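Local coordinates for DSBA-like thioredoxin domain-containing protein (Nitrosomonas europaea, PDB 2IN3) that probably acts as a thiol-disulfide oxidoreductase of the DsbA family, possibly as a FrnE-like disulfide isomerase, at residues A[94-107]-A[148-162]. Residues are numbered along the deposited sequence; the frame is centred on the assembly and turned at random.
Sequences EPACRGVVSVSLIE and RFTPVFQSDEAKQRT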
ATOM      1  N   GLU A  94      -2.887  -4.657  -9.857  1.00 46.15           N
ATOM      2  CA  GLU A  94      -2.562  -5.980  -9.330  1.00 46.05           C
ATOM      3  C   GLU A  94      -1.066  -6.327  -9.271  1.00 45.56           C
ATOM      4  O   GLU A  94      -0.618  -6.915  -8.269  1.00 45.45           O
ATOM      5  CB  GLU A  94      -3.387  -7.097 -10.019  1.00 46.64           C
ATOM      6  CG  GLU A  94      -3.249  -8.475  -9.390  1.00 46.11           C
ATOM      7  CD  GLU A  94      -2.041  -9.238  -9.902  1.00 49.23           C
ATOM      8  OE1 GLU A  94      -1.514  -8.838 -10.961  1.00 50.43           O
ATOM      9  OE2 GLU A  94      -1.624 -10.242  -9.267  1.00 47.41           O
ATOM     10  N   PRO A  95      -0.301  -6.076 -10.366  1.00 45.89           N
ATOM     11  CA  PRO A  95       1.116  -6.439 -10.282  1.00 45.43           C
ATOM     12  C   PRO A  95       1.901  -5.767  -9.142  1.00 44.97           C
ATOM     13  O   PRO A  95       2.716  -6.432  -8.517  1.00 45.16           O
ATOM     14  CB  PRO A  95       1.658  -6.026 -11.650  1.00 46.04           C
ATOM     15  CG  PRO A  95       0.467  -6.250 -12.565  1.00 45.87           C
ATOM     16  CD  PRO A  95      -0.648  -5.646 -11.737  1.00 45.95           C
ATOM     17  N   ALA A  96       1.646  -4.486  -8.868  1.00 45.00           N
ATOM     18  CA  ALA A  96       2.354  -3.815  -7.793  1.00 45.57           C
ATOM     19  C   ALA A  96       1.953  -4.443  -6.455  1.00 45.37           C
ATOM     20  O   ALA A  96       2.804  -4.659  -5.599  1.00 45.66           O
ATOM     21  CB  ALA A  96       2.066  -2.300  -7.799  1.00 44.25           C
ATOM     22  N   CYS A  97       0.668  -4.708  -6.267  1.00 45.02           N
ATOM     23  CA  CYS A  97       0.226  -5.442  -5.057  1.00 45.01           C
ATOM     24  C   CYS A  97       0.954  -6.788  -4.910  1.00 44.84           C
ATOM     25  O   CYS A  97       1.447  -7.129  -3.827  1.00 44.26           O
ATOM     26  CB  CYS A  97      -1.281  -5.662  -5.088  1.00 45.08           C
ATOM     27  SG  CYS A  97      -2.202  -4.182  -4.859  1.00 46.83           S
ATOM     28  N   ARG A  98       1.016  -7.563  -6.005  1.00 44.07           N
ATOM     29  CA  ARG A  98       1.746  -8.813  -6.029  1.00 45.13           C
ATOM     30  C   ARG A  98       3.254  -8.649  -5.738  1.00 44.83           C
ATOM     31  O   ARG A  98       3.881  -9.556  -5.185  1.00 46.06           O
ATOM     32  CB  ARG A  98       1.513  -9.564  -7.362  1.00 43.35           C
ATOM     33  CG  ARG A  98       2.216 -10.908  -7.479  1.00 44.93           C
ATOM     34  CD  ARG A  98       1.538 -11.823  -8.526  1.00 45.76           C
ATOM     35  NE  ARG A  98       0.984 -11.145  -9.699  1.00 45.41           N
ATOM     36  CZ  ARG A  98       1.521 -11.155 -10.924  1.00 46.09           C
ATOM     37  NH1 ARG A  98       0.902 -10.503 -11.896  1.00 46.74           N
ATOM     38  NH2 ARG A  98       2.669 -11.784 -11.184  1.00 45.49           N
ATOM     39  N   GLY A  99       3.834  -7.514  -6.107  1.00 45.63           N
ATOM     40  CA  GLY A  99       5.266  -7.294  -5.828  1.00 44.48           C
ATOM     41  C   GLY A  99       5.481  -7.178  -4.335  1.00 44.24           C
ATOM     42  O   GLY A  99       6.442  -7.733  -3.775  1.00 44.62           O
ATOM     43  N   VAL A 100       4.567  -6.462  -3.699  1.00 44.12           N
ATOM     44  CA  VAL A 100       4.601  -6.262  -2.246  1.00 44.13           C
ATOM     45  C   VAL A 100       4.448  -7.645  -1.531  1.00 43.15           C
ATOM     46  O   VAL A 100       5.230  -7.974  -0.643  1.00 43.63           O
ATOM     47  CB  VAL A 100       3.524  -5.258  -1.798  1.00 43.27           C
ATOM     48  CG1 VAL A 100       3.419  -5.227  -0.257  1.00 44.05           C
ATOM     49  CG2 VAL A 100       3.812  -3.839  -2.418  1.00 42.98           C
ATOM     50  N   VAL A 101       3.474  -8.449  -1.963  1.00 42.68           N
ATOM     51  CA  VAL A 101       3.228  -9.785  -1.410  1.00 42.64           C
ATOM     52  C   VAL A 101       4.506 -10.613  -1.551  1.00 42.56           C
ATOM     53  O   VAL A 101       4.911 -11.286  -0.601  1.00 43.45           O
ATOM     54  CB  VAL A 101       2.035 -10.520  -2.108  1.00 41.40           C
ATOM     55  CG1 VAL A 101       1.954 -12.019  -1.677  1.00 42.82           C
ATOM     56  CG2 VAL A 101       0.726  -9.783  -1.798  1.00 42.75           C
ATOM     57  N   SER A 102       5.125 -10.554  -2.735  1.00 43.52           N
ATOM     58  CA  SER A 102       6.370 -11.254  -3.006  1.00 44.74           C
ATOM     59  C   SER A 102       7.500 -10.917  -2.024  1.00 45.39           C
ATOM     60  O   SER A 102       8.175 -11.822  -1.526  1.00 45.73           O
ATOM     61  CB  SER A 102       6.862 -10.982  -4.436  1.00 45.37           C
ATOM     62  OG  SER A 102       5.949 -11.477  -5.409  1.00 48.50           O
ATOM     63  N   VAL A 103       7.696  -9.625  -1.755  1.00 45.10           N
ATOM     64  CA  VAL A 103       8.736  -9.188  -0.829  1.00 45.40           C
ATOM     65  C   VAL A 103       8.405  -9.666   0.601  1.00 45.01           C
ATOM     66  O   VAL A 103       9.301 -10.025   1.373  1.00 44.83           O
ATOM     67  CB  VAL A 103       8.912  -7.652  -0.895  1.00 45.48           C
ATOM     68  CG1 VAL A 103       9.808  -7.150   0.259  1.00 44.64           C
ATOM     69  CG2 VAL A 103       9.480  -7.242  -2.279  1.00 46.14           C
ATOM     70  N   SER A 104       7.123  -9.721   0.938  1.00 45.08           N
ATOM     71  CA  SER A 104       6.713 -10.266   2.237  1.00 45.98           C
ATOM     72  C   SER A 104       7.153 -11.734   2.438  1.00 46.45           C
ATOM     73  O   SER A 104       7.388 -12.140   3.576  1.00 47.36           O
ATOM     74  CB  SER A 104       5.201 -10.112   2.476  1.00 46.79           C
ATOM     75  OG  SER A 104       4.474 -11.130   1.804  1.00 48.50           O
ATOM     76  N   LEU A 105       7.254 -12.507   1.348  1.00 45.28           N
ATOM     77  CA  LEU A 105       7.699 -13.907   1.378  1.00 45.56           C
ATOM     78  C   LEU A 105       9.231 -14.014   1.408  1.00 46.06           C
ATOM     79  O   LEU A 105       9.797 -15.009   1.907  1.00 46.67           O
ATOM     80  CB  LEU A 105       7.171 -14.643   0.131  1.00 45.62           C
ATOM     81  CG  LEU A 105       5.641 -14.614  -0.058  1.00 45.43           C
ATOM     82  CD1 LEU A 105       5.164 -15.266  -1.337  1.00 46.17           C
ATOM     83  CD2 LEU A 105       4.982 -15.254   1.130  1.00 47.24           C
ATOM     84  N   ILE A 106       9.888 -13.013   0.841  1.00 46.64           N
ATOM     85  CA  ILE A 106      11.346 -12.985   0.754  1.00 48.35           C
ATOM     86  C   ILE A 106      12.003 -12.355   1.997  1.00 48.85           C
ATOM     87  O   ILE A 106      12.857 -12.983   2.644  1.00 48.74           O
ATOM     88  CB  ILE A 106      11.834 -12.238  -0.529  1.00 48.02           C
ATOM     89  CG1 ILE A 106      11.250 -12.912  -1.776  1.00 48.82           C
ATOM     90  CG2 ILE A 106      13.392 -12.240  -0.588  1.00 47.35           C
ATOM     91  CD1 ILE A 106      11.466 -12.123  -3.052  1.00 49.28           C
ATOM     92  N   GLU A 107      11.637 -11.111   2.293  1.00 49.18           N
ATOM     93  CA  GLU A 107      12.234 -10.368   3.412  1.00 50.40           C
ATOM     94  C   GLU A 107      11.160  -9.455   4.003  1.00 49.57           C
ATOM     95  O   GLU A 107      11.026  -8.308   3.574  1.00 50.03           O
ATOM     96  CB  GLU A 107      13.484  -9.562   2.977  1.00 49.50           C
ATOM     97  CG  GLU A 107      14.692 -10.404   2.552  1.00 53.06           C
ATOM     98  CD  GLU A 107      15.919  -9.576   2.196  1.00 54.58           C
ATOM     99  OE1 GLU A 107      16.866  -9.538   3.007  1.00 60.80           O
ATOM    100  OE2 GLU A 107      15.951  -8.972   1.103  1.00 59.19           O
ATOM    101  N   ARG A 148      15.979 -13.708  -6.736  1.00 49.76           N
ATOM    102  CA  ARG A 148      15.063 -14.110  -5.677  1.00 50.10           C
ATOM    103  C   ARG A 148      13.669 -13.536  -5.962  1.00 48.84           C
ATOM    104  O   ARG A 148      12.672 -14.259  -5.887  1.00 48.84           O
ATOM    105  CB  ARG A 148      15.593 -13.718  -4.280  1.00 49.56           C
ATOM    106  CG  ARG A 148      16.810 -14.546  -3.811  1.00 53.07           C
ATOM    107  CD  ARG A 148      17.708 -13.799  -2.792  1.00 53.85           C
ATOM    108  NE  ARG A 148      17.270 -13.917  -1.389  1.00 60.34           N
ATOM    109  CZ  ARG A 148      16.885 -12.914  -0.588  1.00 63.31           C
ATOM    110  NH1 ARG A 148      16.841 -11.637  -1.002  1.00 63.85           N
ATOM    111  NH2 ARG A 148      16.527 -13.195   0.662  1.00 64.86           N
ATOM    112  N   PHE A 149      13.615 -12.254  -6.342  1.00 47.58           N
ATOM    113  CA  PHE A 149      12.344 -11.567  -6.593  1.00 46.24           C
ATOM    114  C   PHE A 149      11.526 -12.108  -7.763  1.00 45.82           C
ATOM    115  O   PHE A 149      10.317 -12.317  -7.618  1.00 44.33           O
ATOM    116  CB  PHE A 149      12.543 -10.057  -6.799  1.00 45.51           C
ATOM    117  CG  PHE A 149      11.254  -9.323  -7.086  1.00 44.99           C
ATOM    118  CD1 PHE A 149      10.435  -8.921  -6.043  1.00 42.77           C
ATOM    119  CD2 PHE A 149      10.844  -9.076  -8.398  1.00 43.78           C
ATOM    120  CE1 PHE A 149       9.214  -8.246  -6.292  1.00 44.30           C
ATOM    121  CE2 PHE A 149       9.640  -8.414  -8.655  1.00 44.78           C
ATOM    122  CZ  PHE A 149       8.827  -7.998  -7.597  1.00 43.76           C
ATOM    123  N   THR A 150      12.158 -12.271  -8.928  1.00 44.77           N
ATOM    124  CA  THR A 150      11.389 -12.605 -10.137  1.00 45.68           C
ATOM    125  C   THR A 150      10.665 -13.975 -10.083  1.00 45.66           C
ATOM    126  O   THR A 150       9.472 -14.035 -10.405  1.00 46.02           O
ATOM    127  CB  THR A 150      12.208 -12.445 -11.437  1.00 46.14           C
ATOM    128  OG1 THR A 150      12.640 -11.087 -11.554  1.00 45.32           O
ATOM    129  CG2 THR A 150      11.362 -12.778 -12.657  1.00 47.14           C
ATOM    130  N   PRO A 151      11.357 -15.064  -9.679  1.00 46.35           N
ATOM    131  CA  PRO A 151      10.617 -16.341  -9.541  1.00 46.03           C
ATOM    132  C   PRO A 151       9.391 -16.234  -8.599  1.00 46.18           C
ATOM    133  O   PRO A 151       8.317 -16.791  -8.920  1.00 45.79           O
ATOM    134  CB  PRO A 151      11.662 -17.295  -8.957  1.00 46.32           C
ATOM    135  CG  PRO A 151      12.979 -16.743  -9.445  1.00 47.11           C
ATOM    136  CD  PRO A 151      12.787 -15.237  -9.363  1.00 46.01           C
ATOM    137  N   VAL A 152       9.556 -15.534  -7.470  1.00 44.56           N
ATOM    138  CA  VAL A 152       8.460 -15.351  -6.514  1.00 44.63           C
ATOM    139  C   VAL A 152       7.313 -14.542  -7.130  1.00 44.58           C
ATOM    140  O   VAL A 152       6.169 -14.994  -7.103  1.00 44.92           O
ATOM    141  CB  VAL A 152       8.943 -14.779  -5.138  1.00 44.85           C
ATOM    142  CG1 VAL A 152       7.755 -14.500  -4.185  1.00 44.30           C
ATOM    143  CG2 VAL A 152       9.943 -15.766  -4.483  1.00 44.07           C
ATOM    144  N   PHE A 153       7.633 -13.394  -7.743  1.00 43.68           N
ATOM    145  CA  PHE A 153       6.632 -12.562  -8.435  1.00 44.16           C
ATOM    146  C   PHE A 153       5.800 -13.325  -9.497  1.00 44.30           C
ATOM    147  O   PHE A 153       4.578 -13.115  -9.647  1.00 44.54           O
ATOM    148  CB  PHE A 153       7.297 -11.316  -9.055  1.00 43.22           C
ATOM    149  CG  PHE A 153       6.344 -10.446  -9.824  1.00 44.24           C
ATOM    150  CD1 PHE A 153       5.558  -9.499  -9.160  1.00 42.78           C
ATOM    151  CD2 PHE A 153       6.219 -10.577 -11.203  1.00 44.46           C
ATOM    152  CE1 PHE A 153       4.670  -8.701  -9.858  1.00 43.89           C
ATOM    153  CE2 PHE A 153       5.332  -9.777 -11.923  1.00 44.13           C
ATOM    154  CZ  PHE A 153       4.556  -8.836 -11.252  1.00 43.73           C
ATOM    155  N   GLN A 154       6.462 -14.207 -10.231  1.00 44.07           N
ATOM    156  CA  GLN A 154       5.800 -14.951 -11.291  1.00 44.95           C
ATOM    157  C   GLN A 154       5.050 -16.199 -10.807  1.00 45.29           C
ATOM    158  O   GLN A 154       4.312 -16.825 -11.595  1.00 46.45           O
ATOM    159  CB  GLN A 154       6.820 -15.305 -12.390  1.00 44.31           C
ATOM    160  CG  GLN A 154       7.391 -14.018 -13.043  1.00 44.24           C
ATOM    161  CD  GLN A 154       8.401 -14.300 -14.129  1.00 45.58           C
ATOM    162  OE1 GLN A 154       9.050 -15.338 -14.126  1.00 47.97           O
ATOM    163  NE2 GLN A 154       8.560 -13.354 -15.053  1.00 46.79           N
ATOM    164  N   SER A 155       5.239 -16.573  -9.538  1.00 44.99           N
ATOM    165  CA  SER A 155       4.726 -17.859  -9.024  1.00 44.55           C
ATOM    166  C   SER A 155       3.214 -17.822  -8.832  1.00 43.89           C
ATOM    167  O   SER A 155       2.662 -16.771  -8.503  1.00 43.32           O
ATOM    168  CB  SER A 155       5.378 -18.231  -7.683  1.00 44.28           C
ATOM    169  OG  SER A 155       5.013 -17.324  -6.659  1.00 45.40           O
ATOM    170  N   ASP A 156       2.568 -18.983  -9.013  1.00 43.04           N
ATOM    171  CA  ASP A 156       1.149 -19.126  -8.676  1.00 42.68           C
ATOM    172  C   ASP A 156       0.888 -18.769  -7.220  1.00 43.03           C
ATOM    173  O   ASP A 156      -0.155 -18.162  -6.907  1.00 42.02           O
ATOM    174  CB  ASP A 156       0.642 -20.541  -8.972  1.00 43.29           C
ATOM    175  CG  ASP A 156       0.376 -20.756 -10.445  1.00 44.27           C
ATOM    176  OD1 ASP A 156       0.265 -19.754 -11.193  1.00 47.59           O
ATOM    177  OD2 ASP A 156       0.288 -21.922 -10.869  1.00 49.44           O
ATOM    178  N   GLU A 157       1.825 -19.141  -6.342  1.00 42.35           N
ATOM    179  CA  GLU A 157       1.717 -18.802  -4.931  1.00 43.34           C
ATOM    180  C   GLU A 157       1.551 -17.296  -4.685  1.00 42.87           C
ATOM    181  O   GLU A 157       0.659 -16.883  -3.937  1.00 42.91           O
ATOM    182  CB  GLU A 157       2.890 -19.354  -4.116  1.00 42.57           C
ATOM    183  CG  GLU A 157       2.704 -19.044  -2.604  1.00 45.26           C
ATOM    184  CD  GLU A 157       3.915 -19.366  -1.722  1.00 45.71           C
ATOM    185  OE1 GLU A 157       4.989 -19.773  -2.248  1.00 45.49           O
ATOM    186  OE2 GLU A 157       3.784 -19.187  -0.485  1.00 48.34           O
ATOM    187  N   ALA A 158       2.404 -16.473  -5.303  1.00 41.93           N
ATOM    188  CA  ALA A 158       2.311 -15.015  -5.108  1.00 41.12           C
ATOM    189  C   ALA A 158       0.990 -14.511  -5.702  1.00 41.60           C
ATOM    190  O   ALA A 158       0.303 -13.686  -5.108  1.00 40.25           O
ATOM    191  CB  ALA A 158       3.488 -14.325  -5.743  1.00 41.34           C
ATOM    192  N   LYS A 159       0.587 -15.084  -6.840  1.00 41.89           N
ATOM    193  CA  LYS A 159      -0.683 -14.706  -7.469  1.00 41.55           C
ATOM    194  C   LYS A 159      -1.887 -15.016  -6.581  1.00 41.60           C
ATOM    195  O   LYS A 159      -2.808 -14.179  -6.411  1.00 40.83           O
ATOM    196  CB  LYS A 159      -0.831 -15.381  -8.843  1.00 42.09           C
ATOM    197  CG  LYS A 159       0.192 -14.884  -9.873  1.00 41.57           C
ATOM    198  CD  LYS A 159       0.053 -15.601 -11.232  1.00 41.93           C
ATOM    199  CE  LYS A 159       0.990 -14.934 -12.243  1.00 44.28           C
ATOM    200  NZ  LYS A 159       1.027 -15.679 -13.544  1.00 44.99           N
ATOM    201  N   GLN A 160      -1.883 -16.216  -6.017  1.00 40.39           N
ATOM    202  CA  GLN A 160      -3.006 -16.692  -5.229  1.00 40.20           C
ATOM    203  C   GLN A 160      -3.054 -15.988  -3.879  1.00 40.61           C
ATOM    204  O   GLN A 160      -4.146 -15.636  -3.392  1.00 40.26           O
ATOM    205  CB  GLN A 160      -2.914 -18.203  -5.049  1.00 39.50           C
ATOM    206  CG  GLN A 160      -3.135 -18.961  -6.353  1.00 38.51           C
ATOM    207  CD  GLN A 160      -2.776 -20.428  -6.250  1.00 42.67           C
ATOM    208  OE1 GLN A 160      -2.465 -20.929  -5.164  1.00 44.73           O
ATOM    209  NE2 GLN A 160      -2.841 -21.140  -7.381  1.00 38.77           N
ATOM    210  N   ARG A 161      -1.888 -15.798  -3.266  1.00 40.22           N
ATOM    211  CA  ARG A 161      -1.838 -15.009  -2.021  1.00 41.03           C
ATOM    212  C   ARG A 161      -2.356 -13.591  -2.185  1.00 41.06           C
ATOM    213  O   ARG A 161      -3.085 -13.093  -1.298  1.00 41.25           O
ATOM    214  CB  ARG A 161      -0.437 -14.961  -1.426  1.00 40.78           C
ATOM    215  CG  ARG A 161       0.045 -16.296  -0.870  1.00 43.57           C
ATOM    216  CD  ARG A 161       1.437 -16.044  -0.308  1.00 48.14           C
ATOM    217  NE  ARG A 161       2.001 -17.180   0.408  1.00 50.80           N
ATOM    218  CZ  ARG A 161       2.019 -17.295   1.729  1.00 51.40           C
ATOM    219  NH1 ARG A 161       1.490 -16.336   2.498  1.00 48.58           N
ATOM    220  NH2 ARG A 161       2.591 -18.360   2.272  1.00 49.81           N
ATOM    221  N   THR A 162      -1.997 -12.959  -3.308  1.00 40.45           N
ATOM    222  CA  THR A 162      -2.404 -11.589  -3.621  1.00 39.77           C
ATOM    223  C   THR A 162      -3.931 -11.519  -3.761  1.00 39.66           C
ATOM    224  O   THR A 162      -4.596 -10.672  -3.143  1.00 39.17           O
ATOM    225  CB  THR A 162      -1.719 -11.088  -4.903  1.00 40.08           C
ATOM    226  OG1 THR A 162      -0.298 -11.089  -4.706  1.00 41.46           O
ATOM    227  CG2 THR A 162      -2.145  -9.648  -5.234  1.00 40.10           C
TER
HETATM  228  O   HOH W   1      -3.364 -11.821  -7.968  1.00 51.62           O
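R98 and F153 show how helix 94-106 and the helix pair 148-154 and 156-162 trade knobs and holes. The F153 side chain drops into a hollow of helix 94-106 lined by P95, R98, G99 and S102; the ring edge comes to G99, F153 CD1 4.0 Å from G99 CA. R98 in turn sits among F153, A158, K159 and T162. Its CG stands anti to the backbone N (chi1 -179°) and the chain bends at chi3, laying the guanidinium flat over the F153 ring in a cation-pi stack, centres 4.2 Å apart and planes 25° apart, while K159 CE lies near the rim of the guanidinium's other face. R98 NH2 donates to F153 O (2.8 Å), in the guanidinium plane, while R98 NE and NH1 each meet one oxygen of E94. With an alanine here, the E94 carboxylate and F153 O would probably lose these donors, and the F153 ring its stacked cation. Further along, S102 fits among F149, V152, F153 and A158; T162 sits among E94, C97, R98 and V101. L105 and I106 pack on V152. The contact thus joins three helices of the DsbA-like domain through an arginine whose charge, with K159 NZ nearby, is probably offset by E94 and favourably placed over F153's electron-rich face.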